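Local coordinates for protein Amy13K (Eubacterium rectale DSM 17629, PDB 6B3P) that binds maltoheptaose, and probably starch, through two family 26 carbohydrate-binding modules of a surface-anchored alpha-amylase from a gut bacterium, at residues A[118-123]-A[153-158]; A[161-166]-A[178-183]. One frame throughout, in Å; residues are numbered along the deposited sequence.

In the fold
Interaction 1 (118-123 with 153-158) spans the two facing sheets of the second starch-binding module, whereas interaction 2 (161-166 with 178-183) zips neighbouring strands of one sheet. The first is buried and made mainly by side chains, chiefly the Tyr155 ring, Met120 and the Asn118 amide. The second is partly buried, rests on paired backbone hydrogen bonds, and sets apolar residues on its inner face and exposed ones such as Asn162, Asp179 and Ser181 at the surface. Strands 116-121 and 163-168 are neighbours in the same sheet, so the two contacts meet directly, through Tyr119 with Ile166 and Gly122 with Gln161. Both also reach the glucose of chain D, by way of Tyr119, Trp121 and Ile166.

Interaction 1 (A[118-123]-A[153-158]); sequences NYMWGA and VVYTQD. With GLC (alpha-D-glucopyranose), chain D; GLC (alpha-D-glucopyranose), chain B; FMT (formic acid), chain T.
The Tyr155 ring takes Met120 over one face and the side-chain amide oxygen of Asn118, OD1, in plane at its edge. Met120 CG sits 4.0 Å from the ring centroid in a CH-pi contact. Bends at chi2 and chi3 keep the thioether alongside, with SD above the same face as a more distant Met-aromatic contact and CE 3.9 Å from Tyr155 CE1. At the ring edge Tyr155 OH donates to Asn118 OD1; the modelled 2.4 Å between these oxygens is very short and its value doubtful. The amide plane is turned 46° from the ring, and Val153 CG1 packs against the amide, 4.0 Å from Asn118 ND2. Ala123 CB rests 3.5 Å from Gln157 OE1, an oxygen held by the backbone N of Asp124. The intervening residues, Tyr119 and Trp121, face the glucan: glucose O5 of chain D lies over a face of the Trp121 indole, and Tyr119 OH shares a 2.7 Å hydrogen bond with O6 of the same sugar. The axes of strand segments 118-121 and 153-157 come within 9.6 Å, 21° from parallel, with side chains filling the gap between sheets, as in the beta-sandwich of starch-binding modules, with the sugar platform on the outer face.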
ATOM      1  N   ASN A 118       3.490 -12.585  14.028  1.00 40.00           N
ATOM      2  CA  ASN A 118       2.289 -12.340  13.240  1.00 37.22           C
ATOM      3  C   ASN A 118       1.644 -13.651  12.828  1.00 31.14           C
ATOM      4  O   ASN A 118       2.282 -14.496  12.197  1.00 39.19           O
ATOM      5  CB  ASN A 118       2.601 -11.506  11.999  1.00 37.43           C
ATOM      6  CG  ASN A 118       1.353 -11.158  11.208  1.00 35.83           C
ATOM      7  OD1 ASN A 118       0.966 -11.876  10.286  1.00 32.88           O
ATOM      8  ND2 ASN A 118       0.707 -10.059  11.578  1.00 34.47           N
ATOM      9  N   TYR A 119       0.380 -13.813  13.199  1.00 33.49           N
ATOM     10  CA  TYR A 119      -0.397 -14.989  12.837  1.00 31.58           C
ATOM     11  C   TYR A 119      -1.359 -14.615  11.717  1.00 29.12           C
ATOM     12  O   TYR A 119      -2.046 -13.603  11.814  1.00 29.62           O
ATOM     13  CB  TYR A 119      -1.148 -15.524  14.056  1.00 32.81           C
ATOM     14  CG  TYR A 119      -2.094 -16.654  13.744  1.00 29.81           C
ATOM     15  CD1 TYR A 119      -1.629 -17.950  13.589  1.00 34.25           C
ATOM     16  CD2 TYR A 119      -3.453 -16.425  13.605  1.00 29.52           C
ATOM     17  CE1 TYR A 119      -2.489 -18.985  13.302  1.00 33.73           C
ATOM     18  CE2 TYR A 119      -4.324 -17.454  13.317  1.00 30.25           C
ATOM     19  CZ  TYR A 119      -3.835 -18.734  13.164  1.00 31.13           C
ATOM     20  OH  TYR A 119      -4.693 -19.775  12.879  1.00 35.97           O
ATOM     21  N   MET A 120      -1.397 -15.426  10.661  1.00 35.52           N
ATOM     22  CA  MET A 120      -2.136 -15.085   9.444  1.00 28.45           C
ATOM     23  C   MET A 120      -2.996 -16.241   8.937  1.00 26.92           C
ATOM     24  O   MET A 120      -2.585 -17.401   8.984  1.00 31.36           O
ATOM     25  CB  MET A 120      -1.155 -14.654   8.348  1.00 33.28           C
ATOM     26  CG  MET A 120      -1.809 -14.087   7.094  1.00 41.07           C
ATOM     27  SD  MET A 120      -2.391 -15.346   5.939  1.00 40.09           S
ATOM     28  CE  MET A 120      -0.843 -16.032   5.350  1.00 45.49           C
ATOM     29  N   TRP A 121      -4.187 -15.909   8.444  1.00 26.60           N
ATOM     30  CA  TRP A 121      -5.062 -16.893   7.817  1.00 32.32           C
ATOM     31  C   TRP A 121      -5.947 -16.250   6.753  1.00 30.45           C
ATOM     32  O   TRP A 121      -6.194 -15.044   6.778  1.00 30.67           O
ATOM     33  CB  TRP A 121      -5.932 -17.592   8.869  1.00 32.14           C
ATOM     34  CG  TRP A 121      -7.046 -16.751   9.443  1.00 29.73           C
ATOM     35  CD1 TRP A 121      -8.373 -16.820   9.123  1.00 32.55           C
ATOM     36  CD2 TRP A 121      -6.929 -15.729  10.443  1.00 30.75           C
ATOM     37  NE1 TRP A 121      -9.086 -15.904   9.857  1.00 30.53           N
ATOM     38  CE2 TRP A 121      -8.224 -15.222  10.675  1.00 30.34           C
ATOM     39  CE3 TRP A 121      -5.857 -15.193  11.162  1.00 29.47           C
ATOM     40  CZ2 TRP A 121      -8.474 -14.205  11.595  1.00 36.32           C
ATOM     41  CZ3 TRP A 121      -6.109 -14.183  12.073  1.00 33.02           C
ATOM     42  CH2 TRP A 121      -7.407 -13.701  12.283  1.00 30.26           C
ATOM     43  N   GLY A 122      -6.406 -17.069   5.811  1.00 29.26           N
ATOM     44  CA  GLY A 122      -7.355 -16.633   4.801  1.00 33.21           C
ATOM     45  C   GLY A 122      -6.739 -16.260   3.464  1.00 30.31           C
ATOM     46  O   GLY A 122      -7.459 -15.916   2.526  1.00 32.46           O
ATOM     47  N   ALA A 123      -5.415 -16.328   3.368  1.00 25.28           N
ATOM     48  CA  ALA A 123      -4.721 -15.934   2.143  1.00 31.40           C
ATOM     49  C   ALA A 123      -4.728 -17.054   1.106  1.00 34.57           C
ATOM     50  O   ALA A 123      -5.071 -18.197   1.409  1.00 33.01           O
ATOM     51  CB  ALA A 123      -3.289 -15.517   2.459  1.00 27.29           C
ATOM     52  N   VAL A 153       5.711  -6.923   8.761  1.00 42.40           N
ATOM     53  CA  VAL A 153       5.462  -8.211   8.132  1.00 35.99           C
ATOM     54  C   VAL A 153       4.999  -7.957   6.701  1.00 37.99           C
ATOM     55  O   VAL A 153       4.271  -6.999   6.433  1.00 35.27           O
ATOM     56  CB  VAL A 153       4.413  -9.048   8.900  1.00 34.28           C
ATOM     57  CG1 VAL A 153       3.046  -8.380   8.859  1.00 32.04           C
ATOM     58  CG2 VAL A 153       4.344 -10.465   8.339  1.00 33.90           C
ATOM     59  N   VAL A 154       5.438  -8.817   5.789  1.00 38.17           N
ATOM     60  CA  VAL A 154       5.101  -8.695   4.377  1.00 35.36           C
ATOM     61  C   VAL A 154       4.534 -10.010   3.864  1.00 36.14           C
ATOM     62  O   VAL A 154       5.189 -11.050   3.949  1.00 35.78           O
ATOM     63  CB  VAL A 154       6.332  -8.309   3.526  1.00 34.79           C
ATOM     64  CG1 VAL A 154       5.950  -8.172   2.051  1.00 33.37           C
ATOM     65  CG2 VAL A 154       6.956  -7.019   4.040  1.00 31.34           C
ATOM     66  N   TYR A 155       3.313  -9.952   3.339  1.00 26.77           N
ATOM     67  CA  TYR A 155       2.682 -11.112   2.724  1.00 30.97           C
ATOM     68  C   TYR A 155       2.520 -10.908   1.222  1.00 37.51           C
ATOM     69  O   TYR A 155       1.921  -9.930   0.776  1.00 35.22           O
ATOM     70  CB  TYR A 155       1.331 -11.397   3.380  1.00 32.08           C
ATOM     71  CG  TYR A 155       1.481 -11.916   4.787  1.00 33.69           C
ATOM     72  CD1 TYR A 155       1.983 -13.188   5.021  1.00 33.75           C
ATOM     73  CD2 TYR A 155       1.138 -11.134   5.881  1.00 37.59           C
ATOM     74  CE1 TYR A 155       2.135 -13.670   6.303  1.00 38.13           C
ATOM     75  CE2 TYR A 155       1.285 -11.607   7.167  1.00 34.91           C
ATOM     76  CZ  TYR A 155       1.784 -12.874   7.374  1.00 37.93           C
ATOM     77  OH  TYR A 155       1.930 -13.344   8.658  1.00 40.45           O
ATOM     78  N   THR A 156       3.070 -11.847   0.457  1.00 29.64           N
ATOM     79  CA  THR A 156       3.053 -11.793  -0.998  1.00 28.24           C
ATOM     80  C   THR A 156       2.159 -12.884  -1.561  1.00 30.16           C
ATOM     81  O   THR A 156       2.294 -14.043  -1.178  1.00 31.71           O
ATOM     82  CB  THR A 156       4.469 -11.959  -1.578  1.00 31.87           C
ATOM     83  OG1 THR A 156       5.335 -10.961  -1.027  1.00 30.01           O
ATOM     84  CG2 THR A 156       4.454 -11.840  -3.096  1.00 35.11           C
ATOM     85  N   GLN A 157       1.265 -12.517  -2.477  1.00 25.00           N
ATOM     86  CA  GLN A 157       0.380 -13.482  -3.130  1.00 28.30           C
ATOM     87  C   GLN A 157       0.403 -13.321  -4.644  1.00 29.45           C
ATOM     88  O   GLN A 157       0.728 -12.250  -5.155  1.00 31.37           O
ATOM     89  CB  GLN A 157      -1.058 -13.325  -2.633  1.00 27.15           C
ATOM     90  CG  GLN A 157      -1.217 -13.349  -1.126  1.00 28.54           C
ATOM     91  CD  GLN A 157      -2.656 -13.153  -0.700  1.00 26.64           C
ATOM     92  OE1 GLN A 157      -3.455 -14.088  -0.727  1.00 29.96           O
ATOM     93  NE2 GLN A 157      -2.998 -11.929  -0.310  1.00 25.98           N
ATOM     94  N   ASP A 158       0.050 -14.389  -5.354  1.00 28.69           N
ATOM     95  CA  ASP A 158      -0.062 -14.341  -6.807  1.00 31.18           C
ATOM     96  C   ASP A 158      -1.390 -13.729  -7.241  1.00 36.60           C
ATOM     97  O   ASP A 158      -1.524 -13.266  -8.376  1.00 35.57           O
ATOM     98  CB  ASP A 158       0.081 -15.741  -7.406  1.00 34.75           C
ATOM     99  CG  ASP A 158       1.466 -16.326  -7.199  1.00 40.87           C
ATOM    100  OD1 ASP A 158       2.344 -15.612  -6.674  1.00 42.74           O
ATOM    101  OD2 ASP A 158       1.683 -17.499  -7.568  1.00 45.34           O
TER
HETATM  102  C1  GLC D   2      -7.626 -16.471  15.425  1.00 35.64           C
HETATM  103  C2  GLC D   2      -8.820 -15.559  15.453  1.00 36.45           C
HETATM  104  C3  GLC D   2     -10.079 -16.326  15.135  1.00 37.75           C
HETATM  105  C4  GLC D   2      -9.919 -17.092  13.853  1.00 34.27           C
HETATM  106  C5  GLC D   2      -8.701 -17.974  13.937  1.00 34.56           C
HETATM  107  C6  GLC D   2      -8.489 -18.759  12.662  1.00 36.59           C
HETATM  108  O2  GLC D   2      -8.900 -14.925  16.703  1.00 34.81           O
HETATM  109  O3  GLC D   2     -11.148 -15.442  14.998  1.00 34.88           O
HETATM  110  O4  GLC D   2     -11.111 -17.815  13.571  1.00 40.33           O
HETATM  111  O5  GLC D   2      -7.582 -17.166  14.201  1.00 36.47           O
HETATM  112  O6  GLC D   2      -7.409 -19.655  12.730  1.00 38.34           O
HETATM  113  C1  GLC B   1      -4.983 -18.435  19.480  1.00 46.50           C
HETATM  114  C2  GLC B   1      -5.412 -16.978  19.424  1.00 44.51           C
HETATM  115  C3  GLC B   1      -6.651 -16.785  18.610  1.00 36.66           C
HETATM  116  C4  GLC B   1      -6.472 -17.425  17.270  1.00 35.94           C
HETATM  117  C5  GLC B   1      -6.081 -18.879  17.421  1.00 34.63           C
HETATM  118  C6  GLC B   1      -5.841 -19.540  16.091  1.00 40.01           C
HETATM  119  O1  GLC B   1      -5.825 -19.228  20.322  0.50 38.76           O
HETATM  120  O2  GLC B   1      -5.663 -16.483  20.698  1.00 41.10           O
HETATM  121  O3  GLC B   1      -6.918 -15.415  18.420  1.00 50.01           O
HETATM  122  O4  GLC B   1      -7.686 -17.307  16.565  1.00 38.05           O
HETATM  123  O5  GLC B   1      -4.912 -18.947  18.165  1.00 34.57           O
HETATM  124  O6  GLC B   1      -5.655 -20.916  16.213  1.00 37.70           O
HETATM  125  C   FMT T 421       8.113 -11.274   6.212  1.00 46.40           C
HETATM  126  O1  FMT T 421       8.238 -10.063   6.385  1.00 60.67           O
HETATM  127  O2  FMT T 421       7.015 -11.825   6.265  1.00 44.14           O

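Interaction 2 (A[161-166]-A[178-183]). With GLC (alpha-D-glucopyranose), chain D.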
ATOM      1  N   GLN A 161      -6.127 -11.411  -2.987  1.00 28.09           N
ATOM      2  CA  GLN A 161      -7.008 -12.024  -2.000  1.00 29.77           C
ATOM      3  C   GLN A 161      -6.888 -11.362  -0.637  1.00 31.38           C
ATOM      4  O   GLN A 161      -5.792 -11.230  -0.093  1.00 26.11           O
ATOM      5  CB  GLN A 161      -6.703 -13.517  -1.875  1.00 27.78           C
ATOM      6  CG  GLN A 161      -7.737 -14.283  -1.062  1.00 30.65           C
ATOM      7  CD  GLN A 161      -7.740 -15.769  -1.360  1.00 35.51           C
ATOM      8  OE1 GLN A 161      -7.752 -16.182  -2.520  1.00 34.36           O
ATOM      9  NE2 GLN A 161      -7.734 -16.583  -0.309  1.00 37.15           N
ATOM     10  N   ASN A 162      -8.027 -10.946  -0.092  1.00 28.76           N
ATOM     11  CA  ASN A 162      -8.073 -10.423   1.264  1.00 32.36           C
ATOM     12  C   ASN A 162      -7.722 -11.525   2.252  1.00 30.95           C
ATOM     13  O   ASN A 162      -7.892 -12.711   1.966  1.00 31.09           O
ATOM     14  CB  ASN A 162      -9.456  -9.849   1.584  1.00 23.40           C
ATOM     15  CG  ASN A 162      -9.820  -8.669   0.699  1.00 31.08           C
ATOM     16  OD1 ASN A 162      -8.954  -8.049   0.081  1.00 31.50           O
ATOM     17  ND2 ASN A 162     -11.108  -8.349   0.641  1.00 32.72           N
ATOM     18  N   PHE A 163      -7.223 -11.130   3.416  1.00 30.63           N
ATOM     19  CA  PHE A 163      -6.894 -12.080   4.464  1.00 29.08           C
ATOM     20  C   PHE A 163      -6.957 -11.386   5.815  1.00 30.01           C
ATOM     21  O   PHE A 163      -7.283 -10.201   5.896  1.00 26.86           O
ATOM     22  CB  PHE A 163      -5.509 -12.689   4.233  1.00 24.91           C
ATOM     23  CG  PHE A 163      -4.400 -11.681   4.178  1.00 30.77           C
ATOM     24  CD1 PHE A 163      -4.119 -11.006   3.002  1.00 32.48           C
ATOM     25  CD2 PHE A 163      -3.629 -11.417   5.298  1.00 30.86           C
ATOM     26  CE1 PHE A 163      -3.096 -10.081   2.946  1.00 32.35           C
ATOM     27  CE2 PHE A 163      -2.603 -10.492   5.247  1.00 30.91           C
ATOM     28  CZ  PHE A 163      -2.336  -9.823   4.070  1.00 30.63           C
ATOM     29  N   SER A 164      -6.655 -12.132   6.869  1.00 30.28           N
ATOM     30  CA  SER A 164      -6.675 -11.591   8.220  1.00 28.53           C
ATOM     31  C   SER A 164      -5.390 -11.948   8.941  1.00 25.88           C
ATOM     32  O   SER A 164      -4.736 -12.932   8.597  1.00 30.73           O
ATOM     33  CB  SER A 164      -7.878 -12.124   8.996  1.00 31.87           C
ATOM     34  OG  SER A 164      -9.083 -11.913   8.283  1.00 31.53           O
ATOM     35  N   CYS A 165      -5.022 -11.149   9.936  1.00 28.59           N
ATOM     36  CA  CYS A 165      -3.846 -11.455  10.736  1.00 35.60           C
ATOM     37  C   CYS A 165      -3.938 -10.868  12.142  1.00 32.39           C
ATOM     38  O   CYS A 165      -4.797 -10.036  12.431  1.00 32.69           O
ATOM     39  CB  CYS A 165      -2.577 -10.951  10.045  1.00 28.71           C
ATOM     40  SG  CYS A 165      -2.429  -9.155   9.974  1.00 37.04           S
ATOM     41  N   ILE A 166      -3.042 -11.330  13.009  1.00 37.26           N
ATOM     42  CA  ILE A 166      -2.986 -10.892  14.398  1.00 31.10           C
ATOM     43  C   ILE A 166      -1.532 -10.721  14.816  1.00 28.24           C
ATOM     44  O   ILE A 166      -0.707 -11.599  14.565  1.00 36.49           O
ATOM     45  CB  ILE A 166      -3.669 -11.908  15.344  1.00 38.21           C
ATOM     46  CG1 ILE A 166      -5.164 -12.011  15.045  1.00 31.93           C
ATOM     47  CG2 ILE A 166      -3.458 -11.521  16.812  1.00 32.94           C
ATOM     48  CD1 ILE A 166      -5.814 -13.226  15.668  1.00 38.09           C
ATOM     49  N   ILE A 178      -7.290  -8.422  12.551  1.00 38.96           N
ATOM     50  CA  ILE A 178      -7.069  -7.388  11.547  1.00 35.08           C
ATOM     51  C   ILE A 178      -7.517  -7.911  10.189  1.00 31.70           C
ATOM     52  O   ILE A 178      -6.900  -8.818   9.641  1.00 35.29           O
ATOM     53  CB  ILE A 178      -5.590  -6.966  11.478  1.00 39.28           C
ATOM     54  CG1 ILE A 178      -5.104  -6.486  12.849  1.00 36.06           C
ATOM     55  CG2 ILE A 178      -5.395  -5.865  10.436  1.00 37.55           C
ATOM     56  CD1 ILE A 178      -3.610  -6.591  13.026  1.00 42.04           C
ATOM     57  N   ASP A 179      -8.590  -7.339   9.655  1.00 33.10           N
ATOM     58  CA  ASP A 179      -9.106  -7.746   8.353  1.00 34.49           C
ATOM     59  C   ASP A 179      -8.462  -6.912   7.254  1.00 32.31           C
ATOM     60  O   ASP A 179      -8.773  -5.732   7.091  1.00 34.15           O
ATOM     61  CB  ASP A 179     -10.629  -7.615   8.304  1.00 36.26           C
ATOM     62  CG  ASP A 179     -11.324  -8.510   9.314  1.00 51.93           C
ATOM     63  OD1 ASP A 179     -10.728  -9.528   9.728  1.00 43.70           O
ATOM     64  OD2 ASP A 179     -12.472  -8.196   9.689  1.00 55.60           O
ATOM     65  N   VAL A 180      -7.561  -7.538   6.504  1.00 30.72           N
ATOM     66  CA  VAL A 180      -6.784  -6.844   5.484  1.00 30.23           C
ATOM     67  C   VAL A 180      -7.493  -6.865   4.136  1.00 29.12           C
ATOM     68  O   VAL A 180      -7.679  -7.925   3.538  1.00 29.69           O
ATOM     69  CB  VAL A 180      -5.378  -7.473   5.333  1.00 30.94           C
ATOM     70  CG1 VAL A 180      -4.568  -6.765   4.245  1.00 29.20           C
ATOM     71  CG2 VAL A 180      -4.637  -7.435   6.663  1.00 32.88           C
ATOM     72  N   SER A 181      -7.894  -5.685   3.672  1.00 32.68           N
ATOM     73  CA  SER A 181      -8.391  -5.522   2.312  1.00 29.26           C
ATOM     74  C   SER A 181      -7.235  -5.168   1.385  1.00 30.15           C
ATOM     75  O   SER A 181      -6.642  -4.096   1.502  1.00 30.21           O
ATOM     76  CB  SER A 181      -9.470  -4.438   2.246  1.00 29.99           C
ATOM     77  OG  SER A 181     -10.619  -4.814   2.983  1.00 47.37           O
ATOM     78  N   VAL A 182      -6.912  -6.077   0.471  1.00 31.81           N
ATOM     79  CA  VAL A 182      -5.869  -5.832  -0.519  1.00 24.15           C
ATOM     80  C   VAL A 182      -6.456  -5.004  -1.659  1.00 25.63           C
ATOM     81  O   VAL A 182      -7.285  -5.490  -2.427  1.00 32.53           O
ATOM     82  CB  VAL A 182      -5.272  -7.152  -1.061  1.00 26.90           C
ATOM     83  CG1 VAL A 182      -4.157  -6.868  -2.060  1.00 31.68           C
ATOM     84  CG2 VAL A 182      -4.751  -8.009   0.091  1.00 29.16           C
ATOM     85  N   THR A 183      -6.020  -3.750  -1.752  1.00 24.30           N
ATOM     86  CA  THR A 183      -6.581  -2.790  -2.698  1.00 26.37           C
ATOM     87  C   THR A 183      -5.641  -2.507  -3.867  1.00 27.96           C
ATOM     88  O   THR A 183      -5.983  -1.754  -4.777  1.00 27.03           O
ATOM     89  CB  THR A 183      -6.913  -1.460  -1.994  1.00 25.78           C
ATOM     90  OG1 THR A 183      -5.749  -0.976  -1.312  1.00 29.76           O
ATOM     91  CG2 THR A 183      -8.044  -1.659  -0.990  1.00 35.35           C
TER
HETATM   92  C1  GLC D   2      -7.626 -16.471  15.425  1.00 35.64           C
HETATM   93  C2  GLC D   2      -8.820 -15.559  15.453  1.00 36.45           C
HETATM   94  C3  GLC D   2     -10.079 -16.326  15.135  1.00 37.75           C
HETATM   95  C4  GLC D   2      -9.919 -17.092  13.853  1.00 34.27           C
HETATM   96  C5  GLC D   2      -8.701 -17.974  13.937  1.00 34.56           C
HETATM   97  C6  GLC D   2      -8.489 -18.759  12.662  1.00 36.59           C
HETATM   98  O2  GLC D   2      -8.900 -14.925  16.703  1.00 34.81           O
HETATM   99  O3  GLC D   2     -11.148 -15.442  14.998  1.00 34.88           O
HETATM  100  O4  GLC D   2     -11.111 -17.815  13.571  1.00 40.33           O
HETATM  101  O5  GLC D   2      -7.582 -17.166  14.201  1.00 36.47           O
HETATM  102  O6  GLC D   2      -7.409 -19.655  12.730  1.00 38.34           O
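Asn162 reaches across to the 178-183 segment with successive atoms of its side chain. CB lies 3.3 Å from Val180 O, CG passes beside Ser181 CA, and at the tip OD1 accepts the backbone N-H of Val182 at 2.9 Å, the donor standing 38° above the carbonyl plane. With CG beside its own backbone N (chi1 -63°), the amide swings over the neighbouring chain and prolongs the pairing beyond the last regular bridge. Inside the hairpin, Phe163 with Val180 and Cys165 with Ile178 are antiparallel hydrogen-bonded pairs; Val180 N to Phe163 O is the shortest of their four bonds, at 2.7 Å. Between them Ser164 and Asp179 form a non-hydrogen-bonded pair, and Ser164 CA adds a CA-H...O contact to Ile178 O. On the buried face the Phe163 ring lies flat over Val180, whose CB is 4.0 Å from the ring centroid, while Val182 CG2 comes within 3.9 Å of Phe163 CE1. A serine in place of Phe163 would probably open a gap above Val180 and deprive Val182 CG2 of its aromatic neighbour. Cys165 SG continues this apolar face against Ile178 CB. Strand 178-180 forms one margin of its four-stranded sheet; strand 116-121 lies on the other side of 163-168, while strands 101-108 and 188-192 of the facing sheet meet Val180 through Thr103, Ile105 and Leu189.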